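Local coordinates for protein chitinase (Thermococcus chitonophagus, PDB 5XSW) that probably hydrolyses chitin as an endo-acting chitinase, this chain being the C-terminal part of a longer protein and holding a glycan in its pocket, at residues P146-F151 / T384-T389; S109-T114 / I152-P157. All blocks are in the same frame, centred on the assembly; numbering follows the deposited sequence.

Contact 1: residues P146-F151 / T384-T389; sequences PHQNGF and TMDMET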
loop_
_atom_site.group_PDB
_atom_site.type_symbol
_atom_site.label_atom_id
_atom_site.label_comp_id
_atom_site.label_asym_id
_atom_site.label_seq_id
_atom_site.Cartn_x
_atom_site.Cartn_y
_atom_site.Cartn_z
ATOM N N PRO A 146 0.124 -34.746 17.021
ATOM C CA PRO A 146 1.074 -33.688 16.627
ATOM C C PRO A 146 1.317 -33.648 15.117
ATOM O O PRO A 146 1.159 -34.659 14.403
ATOM C CB PRO A 146 2.371 -34.053 17.366
ATOM C CG PRO A 146 2.181 -35.474 17.864
ATOM C CD PRO A 146 0.725 -35.770 17.897
ATOM N N HIS A 147 1.681 -32.465 14.617
ATOM C CA HIS A 147 1.888 -32.278 13.187
ATOM C C HIS A 147 2.989 -31.247 12.941
ATOM O O HIS A 147 3.589 -30.751 13.876
ATOM C CB HIS A 147 0.606 -31.836 12.515
ATOM C CG HIS A 147 0.080 -30.509 13.029
ATOM N ND1 HIS A 147 0.227 -29.318 12.332
ATOM C CD2 HIS A 147 -0.568 -30.191 14.186
ATOM C CE1 HIS A 147 -0.353 -28.335 13.009
ATOM N NE2 HIS A 147 -0.834 -28.832 14.142
ATOM N N GLN A 148 3.269 -30.943 11.684
ATOM C CA GLN A 148 4.358 -29.997 11.418
ATOM C C GLN A 148 3.956 -29.046 10.278
ATOM O O GLN A 148 4.798 -28.626 9.473
ATOM C CB GLN A 148 5.676 -30.773 11.105
ATOM C CG GLN A 148 6.406 -31.293 12.423
ATOM C CD GLN A 148 6.958 -30.172 13.401
ATOM O OE1 GLN A 148 8.158 -29.860 13.357
ATOM N NE2 GLN A 148 6.091 -29.612 14.308
ATOM N N ASN A 149 2.679 -28.712 10.175
ATOM C CA ASN A 149 2.267 -27.752 9.131
ATOM C C ASN A 149 2.841 -26.336 9.412
ATOM O O ASN A 149 2.930 -25.911 10.580
ATOM C CB ASN A 149 0.737 -27.660 9.043
ATOM C CG ASN A 149 0.100 -28.958 8.512
ATOM O OD1 ASN A 149 -0.044 -29.149 7.308
ATOM N ND2 ASN A 149 -0.338 -29.786 9.413
ATOM N N GLY A 150 3.201 -25.615 8.366
ATOM C CA GLY A 150 3.710 -24.268 8.596
ATOM C C GLY A 150 2.567 -23.321 8.329
ATOM O O GLY A 150 1.537 -23.392 8.989
ATOM N N PHE A 151 2.734 -22.460 7.335
ATOM C CA PHE A 151 1.755 -21.444 6.983
ATOM C C PHE A 151 0.416 -22.075 6.464
ATOM O O PHE A 151 -0.666 -21.725 6.911
ATOM C CB PHE A 151 2.382 -20.526 5.881
ATOM C CG PHE A 151 1.393 -19.663 5.168
ATOM C CD1 PHE A 151 0.508 -18.871 5.904
ATOM C CD2 PHE A 151 1.400 -19.565 3.788
ATOM C CE1 PHE A 151 -0.385 -18.023 5.266
ATOM C CE2 PHE A 151 0.458 -18.730 3.148
ATOM C CZ PHE A 151 -0.418 -17.964 3.903
ATOM N N THR A 384 6.714 -25.577 17.460
ATOM C CA THR A 384 6.444 -25.926 18.876
ATOM C C THR A 384 4.957 -26.032 19.197
ATOM O O THR A 384 4.535 -26.956 19.885
ATOM C CB THR A 384 7.112 -24.898 19.819
ATOM O OG1 THR A 384 8.513 -24.852 19.478
ATOM C CG2 THR A 384 6.977 -25.288 21.312
ATOM N N MET A 385 4.160 -25.087 18.707
ATOM C CA MET A 385 2.717 -25.148 18.893
ATOM C C MET A 385 2.123 -26.376 18.207
ATOM O O MET A 385 1.244 -27.040 18.757
ATOM C CB MET A 385 2.064 -23.869 18.333
ATOM C CG MET A 385 2.401 -22.642 19.189
ATOM S SD MET A 385 1.612 -21.192 18.498
ATOM C CE MET A 385 -0.071 -21.364 19.161
ATOM N N ASP A 386 2.581 -26.643 16.995
ATOM C CA ASP A 386 2.107 -27.813 16.215
ATOM C C ASP A 386 2.299 -29.142 16.999
ATOM O O ASP A 386 1.534 -30.081 16.807
ATOM C CB ASP A 386 2.883 -27.986 14.924
ATOM C CG ASP A 386 2.570 -26.934 13.829
ATOM O OD1 ASP A 386 1.529 -26.217 13.874
ATOM O OD2 ASP A 386 3.370 -26.917 12.861
ATOM N N MET A 387 3.394 -29.229 17.756
ATOM C CA MET A 387 3.719 -30.440 18.548
ATOM C C MET A 387 2.950 -30.531 19.871
ATOM O O MET A 387 3.046 -31.555 20.571
ATOM C CB MET A 387 5.206 -30.498 18.883
ATOM C CG MET A 387 6.116 -30.563 17.672
ATOM S SD MET A 387 5.765 -32.082 16.746
ATOM C CE MET A 387 6.409 -33.318 17.907
ATOM N N GLU A 388 2.232 -29.472 20.255
ATOM C CA GLU A 388 1.643 -29.419 21.588
ATOM C C GLU A 388 0.464 -30.402 21.654
ATOM O O GLU A 388 -0.376 -30.411 20.764
ATOM C CB GLU A 388 1.164 -28.005 21.929
ATOM C CG GLU A 388 0.395 -27.915 23.248
ATOM C CD GLU A 388 1.265 -28.145 24.483
ATOM O OE1 GLU A 388 2.473 -27.867 24.427
ATOM O OE2 GLU A 388 0.728 -28.573 25.543
ATOM N N THR A 389 0.418 -31.242 22.679
ATOM C CA THR A 389 -0.716 -32.144 22.848
ATOM C C THR A 389 -1.480 -31.944 24.145
ATOM O O THR A 389 -2.652 -32.248 24.225
ATOM C CB THR A 389 -0.280 -33.620 22.767
ATOM O OG1 THR A 389 0.693 -33.895 23.779
ATOM C CG2 THR A 389 0.299 -33.918 21.414
#
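The imidazole of His147 lies flat against the side of Asp386: CB of Asp386 stands over the centre of one ring face, 3.8 Å from the centroid and only 12° off the ring normal, a CH-pi contact. Beyond it the carboxylate leans along the ring rather than stacking on it, the two planes 36° apart, and brings Asp386 OD1 to 3.0 Å from His147 CE1. His147 ND1 accepts a weak hydrogen bond from Asn149 N, 3.3 Å away. His147 CG sits between its own backbone N and carbonyl carbon (chi1 61°), a setting that turns one ring face to Asp386 CB.

One backbone bond joins the segments: His147 N donates to Asp386 O over 3.2 Å, from above the carbonyl plane. Asp386 thus meets the loop with both main chain and side chain. The carboxylate also reaches across to the loop backbone, with OD2 2.5 Å from Asn149 O.

Toward the exposed end, Met387 covers the loop. Bent at its second and third torsions, it brings SD to 3.5 Å from Gln148 NE2 and to 4.0 Å from Pro146 CB. The amide of Gln148 folds back, its NE2 giving hydrogen bonds to His147 O and to Ala383 O of helix 374-386, which ties the loop to the helix a second time.

Asp386 OD1 also accepts from the side-chain amides of Asn202 and Asn204, the latter on helix 203-214, and these two donors fix the rotation of the carboxylate. At its other oxygen, so short an approach of OD2 to a carbonyl oxygen would suit a shared proton. One buried acid group thereby ties helix 374-386 to the 146-151 loop and, through Asn204, to helix 203-214.

Contact 2: residues S109-T114 / I152-P157; sequences SIIYPT and IMYNPP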
loop_
_atom_site.group_PDB
_atom_site.type_symbol
_atom_site.label_atom_id
_atom_site.label_comp_id
_atom_site.label_asym_id
_atom_site.label_seq_id
_atom_site.Cartn_x
_atom_site.Cartn_y
_atom_site.Cartn_z
ATOM N N SER A 109 -2.640 -23.643 -10.774
ATOM C CA SER A 109 -2.406 -24.839 -9.960
ATOM C C SER A 109 -2.301 -24.592 -8.440
ATOM O O SER A 109 -1.772 -25.418 -7.676
ATOM C CB SER A 109 -1.127 -25.506 -10.451
ATOM O OG SER A 109 -0.008 -24.698 -10.149
ATOM N N ILE A 110 -2.765 -23.434 -7.986
ATOM C CA ILE A 110 -2.558 -23.129 -6.579
ATOM C C ILE A 110 -3.268 -24.138 -5.729
ATOM O O ILE A 110 -4.437 -24.530 -6.017
ATOM C CB ILE A 110 -3.042 -21.670 -6.252
ATOM C CG1 ILE A 110 -2.711 -21.340 -4.802
ATOM C CG2 ILE A 110 -4.532 -21.484 -6.543
ATOM C CD1 ILE A 110 -2.649 -19.723 -4.596
ATOM N N ILE A 111 -2.565 -24.609 -4.707
ATOM C CA ILE A 111 -3.128 -25.621 -3.809
ATOM C C ILE A 111 -3.825 -25.021 -2.587
ATOM O O ILE A 111 -3.171 -24.332 -1.780
ATOM C CB ILE A 111 -2.052 -26.597 -3.310
ATOM C CG1 ILE A 111 -1.408 -27.365 -4.500
ATOM C CG2 ILE A 111 -2.672 -27.586 -2.205
ATOM C CD1 ILE A 111 -0.098 -28.058 -4.065
ATOM N N TYR A 112 -5.133 -25.262 -2.455
ATOM C CA TYR A 112 -5.857 -24.864 -1.248
ATOM C C TYR A 112 -6.443 -26.148 -0.632
ATOM O O TYR A 112 -7.462 -26.610 -1.073
ATOM C CB TYR A 112 -6.991 -23.873 -1.562
ATOM C CG TYR A 112 -6.452 -22.454 -1.724
ATOM C CD1 TYR A 112 -5.854 -21.804 -0.628
ATOM C CD2 TYR A 112 -6.495 -21.803 -2.953
ATOM C CE1 TYR A 112 -5.296 -20.471 -0.769
ATOM C CE2 TYR A 112 -5.957 -20.495 -3.107
ATOM C CZ TYR A 112 -5.380 -19.851 -1.980
ATOM O OH TYR A 112 -4.858 -18.578 -2.125
ATOM N N PRO A 113 -5.829 -26.650 0.406
ATOM C CA PRO A 113 -6.241 -27.970 0.892
ATOM C C PRO A 113 -7.660 -27.981 1.460
ATOM O O PRO A 113 -8.169 -26.983 1.950
ATOM C CB PRO A 113 -5.234 -28.272 1.997
ATOM C CG PRO A 113 -4.101 -27.193 1.861
ATOM C CD PRO A 113 -4.710 -26.045 1.176
ATOM N N THR A 114 -8.302 -29.138 1.387
ATOM C CA THR A 114 -9.573 -29.356 2.072
ATOM C C THR A 114 -9.317 -29.774 3.514
ATOM O O THR A 114 -8.624 -30.749 3.797
ATOM C CB THR A 114 -10.412 -30.431 1.340
ATOM O OG1 THR A 114 -10.754 -29.894 0.084
ATOM C CG2 THR A 114 -11.741 -30.721 2.107
ATOM N N ILE A 152 0.512 -22.997 5.505
ATOM C CA ILE A 152 -0.699 -23.631 4.887
ATOM C C ILE A 152 -0.917 -25.005 5.517
ATOM O O ILE A 152 0.045 -25.745 5.677
ATOM C CB ILE A 152 -0.565 -23.775 3.322
ATOM C CG1 ILE A 152 -0.473 -22.370 2.658
ATOM C CG2 ILE A 152 -1.746 -24.598 2.696
ATOM C CD1 ILE A 152 -1.814 -21.604 2.732
ATOM N N MET A 153 -2.173 -25.345 5.830
ATOM C CA MET A 153 -2.460 -26.568 6.551
ATOM C C MET A 153 -2.668 -27.695 5.505
ATOM O O MET A 153 -3.801 -28.076 5.237
ATOM C CB MET A 153 -3.713 -26.419 7.435
ATOM C CG MET A 153 -3.844 -27.671 8.436
ATOM S SD MET A 153 -2.749 -27.505 9.855
ATOM C CE MET A 153 -3.738 -26.583 11.019
ATOM N N TYR A 154 -1.590 -28.143 4.862
ATOM C CA TYR A 154 -1.726 -29.226 3.856
ATOM C C TYR A 154 -2.194 -30.521 4.526
ATOM O O TYR A 154 -2.908 -31.272 3.931
ATOM C CB TYR A 154 -0.398 -29.486 3.147
ATOM C CG TYR A 154 0.127 -28.300 2.348
ATOM C CD1 TYR A 154 -0.410 -28.003 1.133
ATOM C CD2 TYR A 154 1.189 -27.506 2.844
ATOM C CE1 TYR A 154 0.094 -26.862 0.369
ATOM C CE2 TYR A 154 1.716 -26.377 2.092
ATOM C CZ TYR A 154 1.161 -26.082 0.877
ATOM O OH TYR A 154 1.628 -25.023 0.112
ATOM N N ASN A 155 -1.771 -30.775 5.760
ATOM C CA ASN A 155 -2.122 -32.035 6.453
ATOM C C ASN A 155 -2.757 -31.792 7.845
ATOM O O ASN A 155 -2.107 -31.908 8.873
ATOM C CB ASN A 155 -0.850 -32.903 6.589
ATOM C CG ASN A 155 -0.147 -33.169 5.222
ATOM O OD1 ASN A 155 0.974 -32.682 4.975
ATOM N ND2 ASN A 155 -0.779 -33.980 4.361
ATOM N N PRO A 156 -4.001 -31.368 7.859
ATOM C CA PRO A 156 -4.678 -30.953 9.084
ATOM C C PRO A 156 -4.657 -32.107 10.076
ATOM O O PRO A 156 -4.793 -33.289 9.682
ATOM C CB PRO A 156 -6.105 -30.635 8.619
ATOM C CG PRO A 156 -6.068 -30.618 7.176
ATOM C CD PRO A 156 -4.873 -31.318 6.678
ATOM N N PRO A 157 -4.402 -31.793 11.332
ATOM C CA PRO A 157 -4.334 -32.891 12.296
ATOM C C PRO A 157 -5.718 -33.486 12.590
ATOM O O PRO A 157 -5.775 -34.563 13.160
ATOM C CB PRO A 157 -3.786 -32.224 13.543
ATOM C CG PRO A 157 -4.345 -30.777 13.452
ATOM C CD PRO A 157 -4.206 -30.467 11.963
#
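Pro113 packs its ring into the bend made by Ile152, Met153 and Tyr154. Its CG touches Ile152 CG2 at 3.6 Å and lies equally close to the carbonyl oxygen of Met153. The same carbon meets the tyrosine ring obliquely, 3.8 Å from Tyr154 CD1. Ile111 takes the rim of that ring: its CG2 lies near the ring plane, 3.8 Å from Tyr154 CE1, the two side chains crossing at about a right angle. Ile152 CG2, besides touching the proline, backs the phenol, resting 3.6 Å above the centre of one face of the Tyr154 ring; with that methyl opposite its own backbone N (chi1 -64° for CG1) it faces both rings together.

Outside this first shell, the backbone sets the side chains in place. Met153 is the centre of an inverse gamma turn, closed by a weak bond from Tyr154 N to Ile152 O; this tight reversal brings the side chains of Ile152 and Tyr154 together.

Further out, helices of the same chain hold the frame. The Tyr154 hydroxyl is hydrogen-bonded to Glu328 and to NH2 of Arg304, and the same NH2 reaches the backbone O of Ile111, so one guanidinium from helix 288-311 spans the two segments. Helix 313-321 adds Asn316 against Ile111 and Leu319 against Tyr154, while the main chain of Met153 pairs with that of Lys200.

No hydrogen bond passes directly between the segments. Their joint is largely apolar, apart from the Met153 carbonyl against the proline ring, and its polar fixing comes from outside: the phenol hydroxyl is bonded to Arg304 and Glu328, whose opposite charges would probably fix its orientation. The connection that follows strand 98-104 is thereby set against the helical domain through mainly carbon contacts bordered by charge.

In the fold
The two contacts interleave along the chain, in the order 109-114, 146-151, 152-157, 384-389, with the middle pair directly consecutive. Their centres lie about 15 Å apart, contact 2 nearer the centre of the chain. They meet where Asn149 ND2 probably donates to Asn155 O at 2.8 Å and where Met153 and Pro157 approach the His147 ring. One loop between helix 136-139 and strand 168-169 thus joins the connection leaving the N-terminal beta domain to helix 374-386. That helix begins with the glycan-contacting His374, and helix 203-214, beside contact 1, carries Lys212 and Glu213 of the same pocket.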